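Local coordinates for protein GH86A beta-porphyranase (Bacteroides plebeius, PDB 4AW7) that hydrolyses the sulfated red-seaweed polysaccharide porphyran at the linkages between beta-D-galactopyranose and alpha-L-galactopyranose-6-sulfate, at residues 99-104 and 134-139; 49-54 and 65-70; 488-493 and 566-571; 483-488 and 576-581; 31-36 and 472-477. All blocks are in the same frame, centred on the assembly; numbering follows the deposited sequence.

Interaction 1. Residues 99-104 and 134-139; sequences SVKRYI and SELVPE. With K (potassium ion), chain G.
Pro138 lies over one face of the Tyr103 ring, with Pro138 CB 3.7 Å from the ring centroid in a CH-pi contact. A potassium ion sits at the edge of the same ring, in its plane. At the edge of the Arg102 guanidinium stands the carboxylate of Glu139. These pairs lie beside a beta-alpha-beta unit of the catalytic barrel. Strand 99-101 turns a corner at Arg102 and Tyr103, and strand 104-106, helix 120-132 and the parallel strand 136-142 follow. The ion is bound by Tyr103 OH at 2.9 Å, with Leu136 O a longer partner at 3.4 Å. Tyr103 CG lies between its backbone N and carbonyl carbon (chi1 73°), which brings the ring back over Pro138. A salt bridge runs from Arg102 NH1 to Glu139 OE1 over 2.9 Å. OE1 is met from above the carboxylate plane, and the two flat groups are turned 59° against each other. Arg102 NH2 bonds to the carbonyls of Ser41 and Phe312, so the guanidinium also ties in other parts of the barrel. Four backbone bonds join the two segments: Ser99 N to Glu135 O, Val137 N to Ser99 O, Lys101 N to Val137 O and Glu139 N to Lys101 O. On one face Leu136 CD1 touches Ser99 CB at 3.7 Å and also approaches Lys101 CB. The amine of Lys101 leads off to a salt bridge with Asp51. On the other face Val100 CG1 rests 3.6 Å from Glu139 CB. A water donates to Glu135 O and bonds to Ser99 OG at 3.3 Å.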
# COMPACT_ATOMS: atom_id res chain seq x y z
N SER A 99 -9.78 15.57 20.09
CA SER A 99 -8.63 14.69 19.97
C SER A 99 -8.80 13.78 18.77
O SER A 99 -9.92 13.52 18.32
CB SER A 99 -8.49 13.84 21.20
OG SER A 99 -8.08 14.58 22.33
N VAL A 100 -7.67 13.27 18.28
CA VAL A 100 -7.62 12.46 17.07
C VAL A 100 -7.10 11.06 17.39
O VAL A 100 -6.00 10.92 17.95
CB VAL A 100 -6.71 13.09 16.02
CG1 VAL A 100 -6.64 12.21 14.80
CG2 VAL A 100 -7.19 14.48 15.63
N LYS A 101 -7.89 10.03 17.08
CA LYS A 101 -7.46 8.65 17.22
C LYS A 101 -7.03 8.14 15.86
O LYS A 101 -7.75 8.27 14.85
CB LYS A 101 -8.56 7.76 17.77
CG LYS A 101 -8.09 6.36 18.16
CD LYS A 101 -9.24 5.51 18.71
CE LYS A 101 -8.86 4.09 18.99
NZ LYS A 101 -8.34 3.98 20.33
N ARG A 102 -5.86 7.51 15.80
CA ARG A 102 -5.34 7.01 14.54
C ARG A 102 -6.05 5.74 14.13
O ARG A 102 -5.81 4.67 14.66
CB ARG A 102 -3.85 6.79 14.60
CG ARG A 102 -3.28 6.28 13.27
CD ARG A 102 -1.74 6.33 13.28
NE ARG A 102 -1.15 5.82 12.08
CZ ARG A 102 -0.86 6.55 11.01
NH1 ARG A 102 -1.24 7.80 10.90
NH2 ARG A 102 -0.24 5.97 10.01
N TYR A 103 -6.94 5.87 13.15
CA TYR A 103 -7.60 4.76 12.44
C TYR A 103 -8.32 5.38 11.25
O TYR A 103 -8.43 6.61 11.15
CB TYR A 103 -8.56 3.98 13.33
CG TYR A 103 -9.88 4.64 13.70
CD1 TYR A 103 -9.95 5.59 14.70
CD2 TYR A 103 -11.06 4.32 13.03
CE1 TYR A 103 -11.16 6.16 15.05
CE2 TYR A 103 -12.25 4.89 13.36
CZ TYR A 103 -12.30 5.81 14.37
OH TYR A 103 -13.49 6.43 14.71
N ILE A 104 -8.82 4.51 10.38
CA ILE A 104 -9.63 4.91 9.24
C ILE A 104 -11.08 4.53 9.51
O ILE A 104 -11.40 3.36 9.71
CB ILE A 104 -9.20 4.18 7.96
CG1 ILE A 104 -7.72 4.39 7.63
CG2 ILE A 104 -10.09 4.56 6.79
CD1 ILE A 104 -7.17 3.45 6.55
N SER A 134 -17.72 16.16 18.06
CA SER A 134 -17.22 14.97 18.72
C SER A 134 -15.95 15.30 19.48
O SER A 134 -15.11 16.04 19.02
CB SER A 134 -16.89 13.89 17.68
OG SER A 134 -18.04 13.42 16.97
N GLU A 135 -15.78 14.65 20.63
CA GLU A 135 -14.56 14.79 21.41
C GLU A 135 -13.38 14.03 20.83
O GLU A 135 -12.24 14.37 21.10
CB GLU A 135 -14.75 14.37 22.87
CG GLU A 135 -15.07 12.95 23.18
CD GLU A 135 -15.43 12.70 24.66
OE1 GLU A 135 -15.56 13.68 25.44
OE2 GLU A 135 -15.59 11.50 25.02
N LEU A 136 -13.67 13.00 20.03
CA LEU A 136 -12.63 12.14 19.46
C LEU A 136 -13.06 11.84 18.02
O LEU A 136 -14.21 11.38 17.82
CB LEU A 136 -12.55 10.83 20.26
CG LEU A 136 -11.34 9.93 19.96
CD1 LEU A 136 -10.01 10.56 20.29
CD2 LEU A 136 -11.56 8.60 20.64
N VAL A 137 -12.15 12.09 17.09
CA VAL A 137 -12.40 11.82 15.68
C VAL A 137 -11.34 10.90 15.10
O VAL A 137 -10.22 10.86 15.58
CB VAL A 137 -12.45 13.13 14.88
CG1 VAL A 137 -13.58 14.05 15.42
CG2 VAL A 137 -11.12 13.86 14.86
N PRO A 138 -11.66 10.15 14.04
CA PRO A 138 -10.60 9.39 13.35
C PRO A 138 -9.64 10.28 12.62
O PRO A 138 -10.02 11.33 12.07
CB PRO A 138 -11.39 8.55 12.34
CG PRO A 138 -12.61 9.39 12.04
CD PRO A 138 -12.97 10.01 13.39
N GLU A 139 -8.39 9.86 12.55
CA GLU A 139 -7.44 10.59 11.76
C GLU A 139 -7.81 10.59 10.29
O GLU A 139 -7.47 11.55 9.57
CB GLU A 139 -6.01 10.04 11.96
CG GLU A 139 -4.94 10.82 11.23
CD GLU A 139 -3.51 10.37 11.53
OE1 GLU A 139 -3.32 9.38 12.27
OE2 GLU A 139 -2.60 11.01 10.99
K K G . -13.45 8.17 17.04
O HOH W 1 -10.95 15.60 23.50

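Interaction 2. Residues 49-54 and 65-70; sequences TSDDDK and VGLGRK. With AAL (3,6-anhydro-alpha-L-galactopyranose), chain B.
Thr49 packs across the side chain of Lys70 at about a right angle. The setting is a beta-alpha-beta unit of the catalytic barrel: the loop after strand 45-46 leads into helix 54-63, and the chain returns on the parallel strand 66-71. Thr49 loses the most surface here. Its methyl CG2 lies 3.8 Å from Lys70 CB, and OG1 lies 3.5 Å from Lys70 CD. No direct hydrogen bond joins the two segments, so packing and one water do the work. Leu67 is the second large contributor. Its CD1 reaches Thr49 CA at 4.1 Å and Asp51 OD2 at 3.5 Å. Leu67 CD1 packs on this carboxylate, whose charge is met by Lys101. The peptide bond between Leu67 and Gly68 is cis. Beyond it the strand carries Lys70, a substrate-binding residue, into the glycan cleft. Lys70 leaves the backbone with CG anti to N and bends at chi2 (79°), which carries its chain past the Thr49 hydroxyl toward the sugar. Its amine donates to O2 of the 3,6-anhydro-galactose unit, with Lys70 NZ 2.9 Å from that oxygen. Lys70 NZ also donates to a water at 2.8 Å, and this water bonds to Thr49 OG1 at 2.7 Å.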
# COMPACT_ATOMS: atom_id res chain seq x y z
N THR A 49 -10.48 -1.68 15.23
CA THR A 49 -10.30 -0.65 16.26
C THR A 49 -10.60 -1.24 17.65
O THR A 49 -10.84 -0.47 18.61
CB THR A 49 -11.15 0.60 16.02
OG1 THR A 49 -12.53 0.23 15.98
CG2 THR A 49 -10.76 1.30 14.72
N SER A 50 -10.49 -2.56 17.78
CA SER A 50 -10.88 -3.23 19.03
C SER A 50 -9.80 -3.20 20.11
O SER A 50 -9.58 -4.22 20.81
CB SER A 50 -11.24 -4.68 18.73
OG SER A 50 -12.37 -4.74 17.91
N ASP A 51 -9.12 -2.07 20.30
CA ASP A 51 -8.11 -1.99 21.35
C ASP A 51 -8.75 -2.00 22.74
O ASP A 51 -8.05 -2.22 23.69
CB ASP A 51 -7.16 -0.80 21.13
CG ASP A 51 -7.85 0.56 21.06
OD1 ASP A 51 -9.09 0.64 21.05
OD2 ASP A 51 -7.12 1.55 20.96
N ASP A 52 -10.07 -1.84 22.83
CA ASP A 52 -10.79 -1.92 24.09
C ASP A 52 -11.13 -3.36 24.48
O ASP A 52 -11.64 -3.61 25.55
CB ASP A 52 -12.02 -1.01 24.08
CG ASP A 52 -13.03 -1.34 23.02
OD1 ASP A 52 -12.71 -2.04 22.05
OD2 ASP A 52 -14.18 -0.77 23.14
N ASP A 53 -10.84 -4.33 23.62
CA ASP A 53 -10.94 -5.74 23.91
C ASP A 53 -9.67 -6.15 24.66
O ASP A 53 -8.56 -5.83 24.23
CB ASP A 53 -11.13 -6.57 22.63
CG ASP A 53 -11.19 -8.03 22.89
OD1 ASP A 53 -10.13 -8.69 22.95
OD2 ASP A 53 -12.30 -8.53 23.09
N LYS A 54 -9.78 -6.89 25.77
CA LYS A 54 -8.61 -7.24 26.55
C LYS A 54 -7.60 -8.07 25.77
O LYS A 54 -6.40 -7.87 25.90
CB LYS A 54 -8.99 -7.92 27.85
CG LYS A 54 -9.59 -6.92 28.80
CD LYS A 54 -10.05 -7.58 30.09
CE LYS A 54 -10.49 -6.56 31.13
NZ LYS A 54 -10.98 -7.26 32.35
N VAL A 65 1.76 -3.09 17.56
CA VAL A 65 0.87 -2.97 16.43
C VAL A 65 -0.10 -1.80 16.67
O VAL A 65 -0.54 -1.58 17.81
CB VAL A 65 0.13 -4.31 16.21
CG1 VAL A 65 -0.90 -4.23 15.07
CG2 VAL A 65 1.16 -5.37 15.94
N GLY A 66 -0.46 -1.07 15.61
CA GLY A 66 -1.40 0.05 15.65
C GLY A 66 -2.70 -0.26 14.93
O GLY A 66 -2.97 -1.38 14.47
N LEU A 67 -3.52 0.78 14.89
CA LEU A 67 -4.84 0.71 14.24
C LEU A 67 -4.84 1.62 13.03
O LEU A 67 -4.01 2.51 12.92
CB LEU A 67 -5.92 1.18 15.23
CG LEU A 67 -5.85 0.49 16.59
CD1 LEU A 67 -6.89 1.19 17.48
CD2 LEU A 67 -6.04 -1.03 16.54
N GLY A 68 -5.75 1.45 12.07
CA GLY A 68 -6.74 0.42 12.01
C GLY A 68 -7.88 0.90 11.15
O GLY A 68 -7.72 1.86 10.43
N ARG A 69 -9.01 0.22 11.20
CA ARG A 69 -10.14 0.53 10.31
C ARG A 69 -11.42 0.03 10.94
O ARG A 69 -11.42 -1.02 11.57
CB ARG A 69 -9.92 -0.07 8.89
CG ARG A 69 -10.82 0.45 7.80
CD ARG A 69 -10.11 0.47 6.50
NE ARG A 69 -10.86 0.89 5.32
CZ ARG A 69 -11.39 0.05 4.43
NH1 ARG A 69 -11.49 -1.25 4.69
NH2 ARG A 69 -11.84 0.55 3.29
N LYS A 70 -12.50 0.79 10.75
CA LYS A 70 -13.79 0.47 11.31
C LYS A 70 -14.88 0.91 10.36
O LYS A 70 -14.83 2.02 9.85
CB LYS A 70 -13.95 1.26 12.62
CG LYS A 70 -15.26 1.17 13.27
CD LYS A 70 -15.40 -0.09 14.01
CE LYS A 70 -16.44 0.04 15.15
NZ LYS A 70 -16.56 -1.31 15.81
C1 AAL B . -18.91 -4.47 12.59
C2 AAL B . -18.08 -4.00 13.76
C3 AAL B . -18.97 -3.92 14.97
C4 AAL B . -20.08 -2.94 14.67
C5 AAL B . -20.90 -3.80 13.74
C6 AAL B . -20.92 -5.15 14.43
O2 AAL B . -17.50 -2.74 13.49
O3 AAL B . -19.66 -5.16 15.14
O4 AAL B . -20.84 -2.65 15.85
O5 AAL B . -20.22 -3.92 12.48
O HOH W 2 -14.15 -1.47 17.31

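Interaction 3. Residues 488-493 and 566-571; sequences GSSLSF and NVDITF
Asn566 reaches across to Ser492 and back to Asp568 with the two N-H bonds of one flat amide. Its ND2 donates to Ser492 OG at 3.1 Å, the oxygen lying in the amide plane. The second bond goes from Asn566 ND2 to Asp568 OD2 at 2.9 Å, on the syn side but 35° out of the carboxylate plane. Ser492 holds OG anti to its own N (chi1 168°), which presents the oxygen to the amide N-H. The other carboxylate oxygen, Asp568 OD1, leans on Ser492 CB at 3.3 Å. A water donates to this OD1 and bonds to Ser490 OG, so this face of the sheet carries a polar chain of contacts. Next along, Thr570 sets its methyl CG2 against Gly488 C at 3.5 Å. Strands 491-493 and 566-570 run antiparallel in a four-stranded sheet, one layer of the C-terminal beta-sandwich. Leu491 with Ile569 and Phe493 with Val567 are hydrogen-bonded pairs, each joined by two backbone bonds. Gly488 N adds one more, to Phe571 O at 2.8 Å. The side chains of those two pairs share the opposite, apolar face. There the Phe493 ring has Val567 O at its edge, in plane. Its CE1 approaches Ile569 CG1 obliquely at 4.4 Å, as close as Leu491 CB comes to the same CG1. The other layer meets this face through Val578 and Met581 on the Phe493 ring and Met509 on Ile569.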
# COMPACT_ATOMS: atom_id res chain seq x y z
N GLY A 488 7.19 1.49 -33.80
CA GLY A 488 8.34 2.28 -34.27
C GLY A 488 8.23 3.79 -34.03
O GLY A 488 9.07 4.55 -34.51
N SER A 489 7.25 4.23 -33.24
CA SER A 489 7.00 5.62 -33.04
C SER A 489 7.47 6.05 -31.63
O SER A 489 6.88 5.67 -30.61
CB SER A 489 5.53 5.93 -33.17
OG SER A 489 5.32 7.32 -33.09
N SER A 490 8.53 6.83 -31.57
CA SER A 490 9.11 7.25 -30.31
C SER A 490 8.13 8.09 -29.48
O SER A 490 7.36 8.90 -29.99
CB SER A 490 10.39 8.05 -30.59
OG SER A 490 11.19 8.15 -29.41
N LEU A 491 8.15 7.82 -28.16
CA LEU A 491 7.42 8.58 -27.18
C LEU A 491 8.40 9.34 -26.29
O LEU A 491 9.35 8.75 -25.77
CB LEU A 491 6.56 7.65 -26.32
CG LEU A 491 5.39 6.99 -27.05
CD1 LEU A 491 4.67 6.01 -26.13
CD2 LEU A 491 4.35 8.04 -27.47
N SER A 492 8.12 10.62 -26.12
CA SER A 492 9.00 11.51 -25.38
C SER A 492 8.39 11.89 -24.03
O SER A 492 7.25 12.35 -23.95
CB SER A 492 9.21 12.77 -26.21
OG SER A 492 9.82 13.80 -25.47
N PHE A 493 9.18 11.71 -22.96
CA PHE A 493 8.76 12.05 -21.60
C PHE A 493 9.70 13.06 -20.99
O PHE A 493 10.86 12.68 -20.66
CB PHE A 493 8.66 10.77 -20.74
CG PHE A 493 7.56 9.85 -21.20
CD1 PHE A 493 7.80 8.91 -22.18
CD2 PHE A 493 6.28 9.96 -20.68
CE1 PHE A 493 6.79 8.06 -22.64
CE2 PHE A 493 5.28 9.14 -21.12
CZ PHE A 493 5.53 8.19 -22.11
N ASN A 566 15.16 14.27 -20.42
CA ASN A 566 14.19 13.64 -21.30
C ASN A 566 14.44 12.16 -21.40
O ASN A 566 15.60 11.69 -21.43
CB ASN A 566 14.23 14.26 -22.69
CG ASN A 566 12.85 14.31 -23.32
OD1 ASN A 566 12.03 15.17 -22.97
ND2 ASN A 566 12.57 13.39 -24.20
N VAL A 567 13.35 11.40 -21.44
CA VAL A 567 13.40 9.98 -21.68
C VAL A 567 12.60 9.71 -22.95
O VAL A 567 11.48 10.17 -23.06
CB VAL A 567 12.85 9.19 -20.50
CG1 VAL A 567 12.91 7.74 -20.85
CG2 VAL A 567 13.65 9.50 -19.24
N ASP A 568 13.19 8.99 -23.90
CA ASP A 568 12.52 8.64 -25.16
C ASP A 568 12.48 7.15 -25.24
O ASP A 568 13.49 6.49 -25.02
CB ASP A 568 13.25 9.30 -26.33
CG ASP A 568 13.17 10.79 -26.22
OD1 ASP A 568 12.16 11.37 -26.62
OD2 ASP A 568 14.09 11.42 -25.65
N ILE A 569 11.31 6.58 -25.58
CA ILE A 569 11.21 5.13 -25.67
C ILE A 569 10.48 4.74 -26.97
O ILE A 569 9.56 5.43 -27.38
CB ILE A 569 10.60 4.46 -24.41
CG1 ILE A 569 9.13 4.76 -24.28
CG2 ILE A 569 11.33 4.89 -23.15
CD1 ILE A 569 8.50 3.98 -23.09
N THR A 570 10.91 3.63 -27.55
CA THR A 570 10.31 3.16 -28.80
C THR A 570 10.08 1.66 -28.73
O THR A 570 11.00 0.89 -28.50
CB THR A 570 11.17 3.56 -30.05
OG1 THR A 570 11.47 4.95 -29.99
CG2 THR A 570 10.35 3.25 -31.33
N PHE A 571 8.83 1.26 -28.95
CA PHE A 571 8.45 -0.14 -29.06
C PHE A 571 8.40 -0.50 -30.54
O PHE A 571 7.98 0.31 -31.36
CB PHE A 571 7.08 -0.39 -28.42
CG PHE A 571 7.02 -0.09 -26.94
CD1 PHE A 571 6.87 1.20 -26.48
CD2 PHE A 571 7.17 -1.12 -26.04
CE1 PHE A 571 6.83 1.49 -25.12
CE2 PHE A 571 7.12 -0.84 -24.63
CZ PHE A 571 6.97 0.44 -24.22
O HOH W 3 6.68 2.93 -29.70
O HOH W 4 10.74 10.76 -28.81

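Interaction 4. Residues 483-488 and 576-581; sequences KPISAG and GHVSSM
Lys483 opens the contact with two backbone bonds to Val578, its N donating to Val578 O and its O accepting from Val578 N, both at 2.9 Å. They make a hydrogen-bonded antiparallel pair. The Lys483 side chain bends off to a salt bridge with Glu480. Pro484 follows, in a non-hydrogen-bonded pair with His577. Its ring and the imidazole cross at a slant. His577 CD2 comes 3.5 Å from Pro484 N, and His577 NE2 lies 3.9 Å from Pro484 CB. The imidazole also meets the ring of Phe205, their planes about 65° apart. With an alanine here in place of His577, Pro484 would probably lose the ring it packs on, and Phe205 an aromatic partner. Ile485 follows, its N donating to Gly576 O at 3.0 Å. Gly576 has a positive phi (78°), a shape easier for a residue with no side chain. The Ile485 side chain lies on the other face from the imidazole. Its CG1 stands anti to the carbonyl carbon (chi1 -59°), which sends CD1 to within 3.9 Å of Val578 CG2. CD1 also covers the peptide at His577 C, 3.6 Å away. From Ser486 the chain leaves strand 577-581 and heads for Gly488. In the five-stranded sheet, strand 577-589 lies between 469-484 and 503-514. Ser579 and Ser580 form a classic bulge opposite Ser510, and both touch helix 245-262. On the inner face Val578 packs on Leu491 and Phe493 of strand 491-498, the facing layer of the sandwich.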
# COMPACT_ATOMS: atom_id res chain seq x y z
N LYS A 483 0.08 7.30 -22.62
CA LYS A 483 0.37 7.55 -24.03
C LYS A 483 0.17 6.26 -24.82
O LYS A 483 0.77 5.25 -24.51
CB LYS A 483 1.81 8.04 -24.21
CG LYS A 483 2.17 9.31 -23.46
CD LYS A 483 1.29 10.48 -23.75
CE LYS A 483 1.48 10.98 -25.17
NZ LYS A 483 0.92 12.37 -25.37
N PRO A 484 -0.65 6.29 -25.88
CA PRO A 484 -0.82 5.09 -26.69
C PRO A 484 0.42 4.79 -27.49
O PRO A 484 1.10 5.70 -27.95
CB PRO A 484 -1.95 5.47 -27.64
CG PRO A 484 -1.95 6.90 -27.71
CD PRO A 484 -1.51 7.39 -26.36
N ILE A 485 0.74 3.52 -27.60
CA ILE A 485 1.95 3.05 -28.26
C ILE A 485 1.66 2.64 -29.71
O ILE A 485 0.79 1.81 -29.96
CB ILE A 485 2.54 1.84 -27.53
CG1 ILE A 485 2.88 2.23 -26.06
CG2 ILE A 485 3.77 1.26 -28.27
CD1 ILE A 485 3.12 1.01 -25.15
N SER A 486 2.48 3.14 -30.63
CA SER A 486 2.41 2.75 -32.05
C SER A 486 3.75 2.20 -32.45
O SER A 486 4.80 2.67 -31.97
CB SER A 486 2.12 3.98 -32.88
OG SER A 486 0.81 4.41 -32.71
N ALA A 487 3.74 1.24 -33.37
CA ALA A 487 4.97 0.56 -33.78
C ALA A 487 5.99 1.54 -34.36
O ALA A 487 5.67 2.32 -35.29
CB ALA A 487 4.66 -0.54 -34.83
N GLY A 488 7.19 1.49 -33.80
CA GLY A 488 8.34 2.28 -34.27
C GLY A 488 8.23 3.79 -34.03
O GLY A 488 9.07 4.55 -34.51
N GLY A 576 -1.56 -0.93 -26.76
CA GLY A 576 -1.34 -0.67 -25.33
C GLY A 576 -0.90 0.77 -25.10
O GLY A 576 -0.94 1.63 -25.98
N HIS A 577 -0.54 1.04 -23.85
CA HIS A 577 -0.16 2.37 -23.41
C HIS A 577 1.03 2.32 -22.49
O HIS A 577 1.22 1.35 -21.74
CB HIS A 577 -1.29 3.04 -22.63
CG HIS A 577 -2.48 3.43 -23.44
ND1 HIS A 577 -3.43 2.54 -23.84
CD2 HIS A 577 -2.91 4.66 -23.82
CE1 HIS A 577 -4.36 3.19 -24.54
NE2 HIS A 577 -4.08 4.48 -24.52
N VAL A 578 1.78 3.41 -22.54
CA VAL A 578 2.70 3.72 -21.43
C VAL A 578 1.85 4.51 -20.43
O VAL A 578 1.40 5.61 -20.69
CB VAL A 578 3.89 4.56 -21.89
CG1 VAL A 578 4.79 4.87 -20.69
CG2 VAL A 578 4.68 3.85 -22.98
N SER A 579 1.60 3.92 -19.25
CA SER A 579 0.72 4.57 -18.26
C SER A 579 1.42 5.67 -17.48
O SER A 579 0.87 6.74 -17.30
CB SER A 579 0.10 3.52 -17.34
OG SER A 579 1.12 2.74 -16.73
N SER A 580 2.66 5.40 -17.07
CA SER A 580 3.43 6.41 -16.32
C SER A 580 4.91 6.17 -16.53
O SER A 580 5.38 5.03 -16.74
CB SER A 580 3.07 6.42 -14.83
OG SER A 580 3.34 5.18 -14.18
N MET A 581 5.65 7.28 -16.41
CA MET A 581 7.12 7.31 -16.49
C MET A 581 7.59 8.19 -15.35
O MET A 581 7.27 9.36 -15.29
CB MET A 581 7.56 7.87 -17.84
CG MET A 581 7.19 6.99 -19.03
SD MET A 581 8.28 5.59 -19.25
CE MET A 581 9.61 6.40 -20.17

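Interaction 5. Residues 31-36 and 472-477; sequences FLSGVS and IRNKYY
Phe31 and Leu32 run parallel to Ile472 and Arg473 in a short strand pairing. Arg473 N donates to Phe31 O at 2.8 Å in an almost straight bond, and Ser33 N donates to Arg473 O at 2.9 Å. The first segment then folds back in a type II' turn from Leu32 to Val35. Ser33 takes the first corner with a positive phi of 46°, and Leu32 and Val35 bond to each other through both N-H and C=O. Arg473 has the largest share of the contact. Its chain bends at chi2 and chi3, which lays the guanidinium flat beside Leu32. Leu32 CB sits 3.5 Å above one face, and Lys475 CE covers the opposite face. Ser33 OG lies at the edge, in plane, 3.6 Å from Arg473 NH1. Arg473 NH2 is held by Asp309 and by the carbonyl of Glu306, and Ser33 OG bonds to Asp309 as well. An alanine at Arg473 is likely to leave Asp309 without this salt bridge and Leu32 without the flat group it packs on. On the other face of the sheet, Ile472 CG1 touches Phe31 CB at 4.1 Å, and Ile472 CG2 lies 3.7 Å from Ser33 O. Strand 29-32 is an outermost strand of the five-stranded sheet. Beyond it comes 469-484, which bonds on its other side to strand 577-589, while Leu32 and Ser36, at and just after the turn, touch strand 371-377.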
# COMPACT_ATOMS: atom_id res chain seq x y z
N PHE A 31 17.37 8.35 2.91
CA PHE A 31 16.14 9.09 3.03
C PHE A 31 15.26 8.82 1.84
O PHE A 31 15.74 8.71 0.70
CB PHE A 31 16.41 10.62 3.04
CG PHE A 31 17.03 11.12 4.31
CD1 PHE A 31 18.37 11.00 4.54
CD2 PHE A 31 16.25 11.72 5.28
CE1 PHE A 31 18.91 11.49 5.74
CE2 PHE A 31 16.80 12.21 6.46
CZ PHE A 31 18.14 12.10 6.65
N LEU A 32 13.96 8.74 2.09
CA LEU A 32 12.93 8.86 1.07
C LEU A 32 12.48 10.28 1.16
O LEU A 32 11.76 10.67 2.08
CB LEU A 32 11.78 7.86 1.33
CG LEU A 32 12.17 6.40 1.49
CD1 LEU A 32 10.94 5.54 1.70
CD2 LEU A 32 13.03 5.87 0.39
N SER A 33 12.95 11.10 0.23
CA SER A 33 12.80 12.57 0.29
C SER A 33 13.14 13.07 1.68
O SER A 33 14.29 13.00 2.07
CB SER A 33 11.45 13.02 -0.21
OG SER A 33 11.21 12.48 -1.43
N GLY A 34 12.18 13.59 2.44
CA GLY A 34 12.45 14.16 3.76
C GLY A 34 12.51 13.21 4.94
O GLY A 34 12.74 13.69 6.03
N VAL A 35 12.32 11.91 4.78
CA VAL A 35 12.23 11.01 5.92
C VAL A 35 13.17 9.84 5.79
O VAL A 35 13.23 9.19 4.75
CB VAL A 35 10.77 10.57 6.20
CG1 VAL A 35 10.20 9.67 5.11
CG2 VAL A 35 10.61 9.92 7.59
N SER A 36 13.84 9.51 6.88
CA SER A 36 14.66 8.30 6.99
C SER A 36 14.07 7.25 7.93
O SER A 36 14.06 6.06 7.62
CB SER A 36 16.10 8.63 7.43
OG SER A 36 16.88 7.48 7.60
N ILE A 472 19.78 10.28 -0.71
CA ILE A 472 18.40 10.76 -0.69
C ILE A 472 17.71 10.32 -1.97
O ILE A 472 18.15 10.66 -3.06
CB ILE A 472 18.29 12.29 -0.55
CG1 ILE A 472 19.04 12.76 0.73
CG2 ILE A 472 16.82 12.71 -0.55
CD1 ILE A 472 18.96 14.26 0.99
N ARG A 473 16.64 9.55 -1.81
CA ARG A 473 15.82 9.09 -2.93
C ARG A 473 14.74 10.11 -3.25
O ARG A 473 13.92 10.43 -2.39
CB ARG A 473 15.17 7.74 -2.64
CG ARG A 473 14.46 7.11 -3.83
CD ARG A 473 13.07 7.58 -4.10
NE ARG A 473 12.05 7.04 -3.20
CZ ARG A 473 11.16 7.74 -2.52
NH1 ARG A 473 11.27 9.04 -2.36
NH2 ARG A 473 10.13 7.13 -1.97
N ASN A 474 14.76 10.66 -4.45
CA ASN A 474 13.70 11.52 -4.94
C ASN A 474 13.09 10.90 -6.19
O ASN A 474 13.77 10.24 -6.97
CB ASN A 474 14.18 12.94 -5.19
CG ASN A 474 14.20 13.75 -3.90
OD1 ASN A 474 15.29 14.10 -3.41
ND2 ASN A 474 13.04 14.03 -3.35
N LYS A 475 11.80 11.16 -6.39
CA LYS A 475 11.08 10.75 -7.58
C LYS A 475 10.69 11.99 -8.36
O LYS A 475 10.26 12.99 -7.77
CB LYS A 475 9.80 9.97 -7.20
CG LYS A 475 10.11 8.62 -6.58
CD LYS A 475 8.84 7.88 -6.20
CE LYS A 475 9.14 6.56 -5.60
NZ LYS A 475 7.92 5.79 -5.38
N TYR A 476 10.80 11.88 -9.67
CA TYR A 476 10.49 12.98 -10.59
C TYR A 476 9.47 12.46 -11.59
O TYR A 476 9.61 11.36 -12.12
CB TYR A 476 11.73 13.49 -11.28
CG TYR A 476 12.76 13.99 -10.32
CD1 TYR A 476 12.69 15.28 -9.84
CD2 TYR A 476 13.79 13.19 -9.89
CE1 TYR A 476 13.64 15.78 -8.97
CE2 TYR A 476 14.73 13.67 -8.97
CZ TYR A 476 14.67 14.97 -8.54
OH TYR A 476 15.61 15.50 -7.68
N TYR A 477 8.43 13.26 -11.78
CA TYR A 477 7.25 12.89 -12.55
C TYR A 477 7.21 13.70 -13.85
O TYR A 477 7.63 14.82 -13.91
CB TYR A 477 6.00 13.12 -11.71
CG TYR A 477 5.99 12.30 -10.43
CD1 TYR A 477 6.61 12.77 -9.28
CD2 TYR A 477 5.39 11.07 -10.37
CE1 TYR A 477 6.62 12.03 -8.11
CE2 TYR A 477 5.42 10.31 -9.20
CZ TYR A 477 6.02 10.81 -8.09
OH TYR A 477 6.07 10.09 -6.92

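Interactions 1 and 2 are surface contacts of the parallel barrel sheet. They touch through the Lys101-Asp51 salt bridge and through Tyr103 on Thr49. Their chemistry is polar, with charged pairs, an ion in one and a sugar in the other. Interactions 3, 4 and 5 are partly buried and lie away from the annotated sites. Interactions 3 and 4, in the two layers of one sandwich, share Gly488. They combine backbone pairing with an apolar interior, where Phe493 packs on Met581 and Phe571 on Ile485. Interactions 4 and 5 both use strand 469-484, paired antiparallel in the former and parallel in the latter. Interaction 5 instead layers a guanidinium between Leu32 and Lys475, and closes a loop containing interactions 1 and 2.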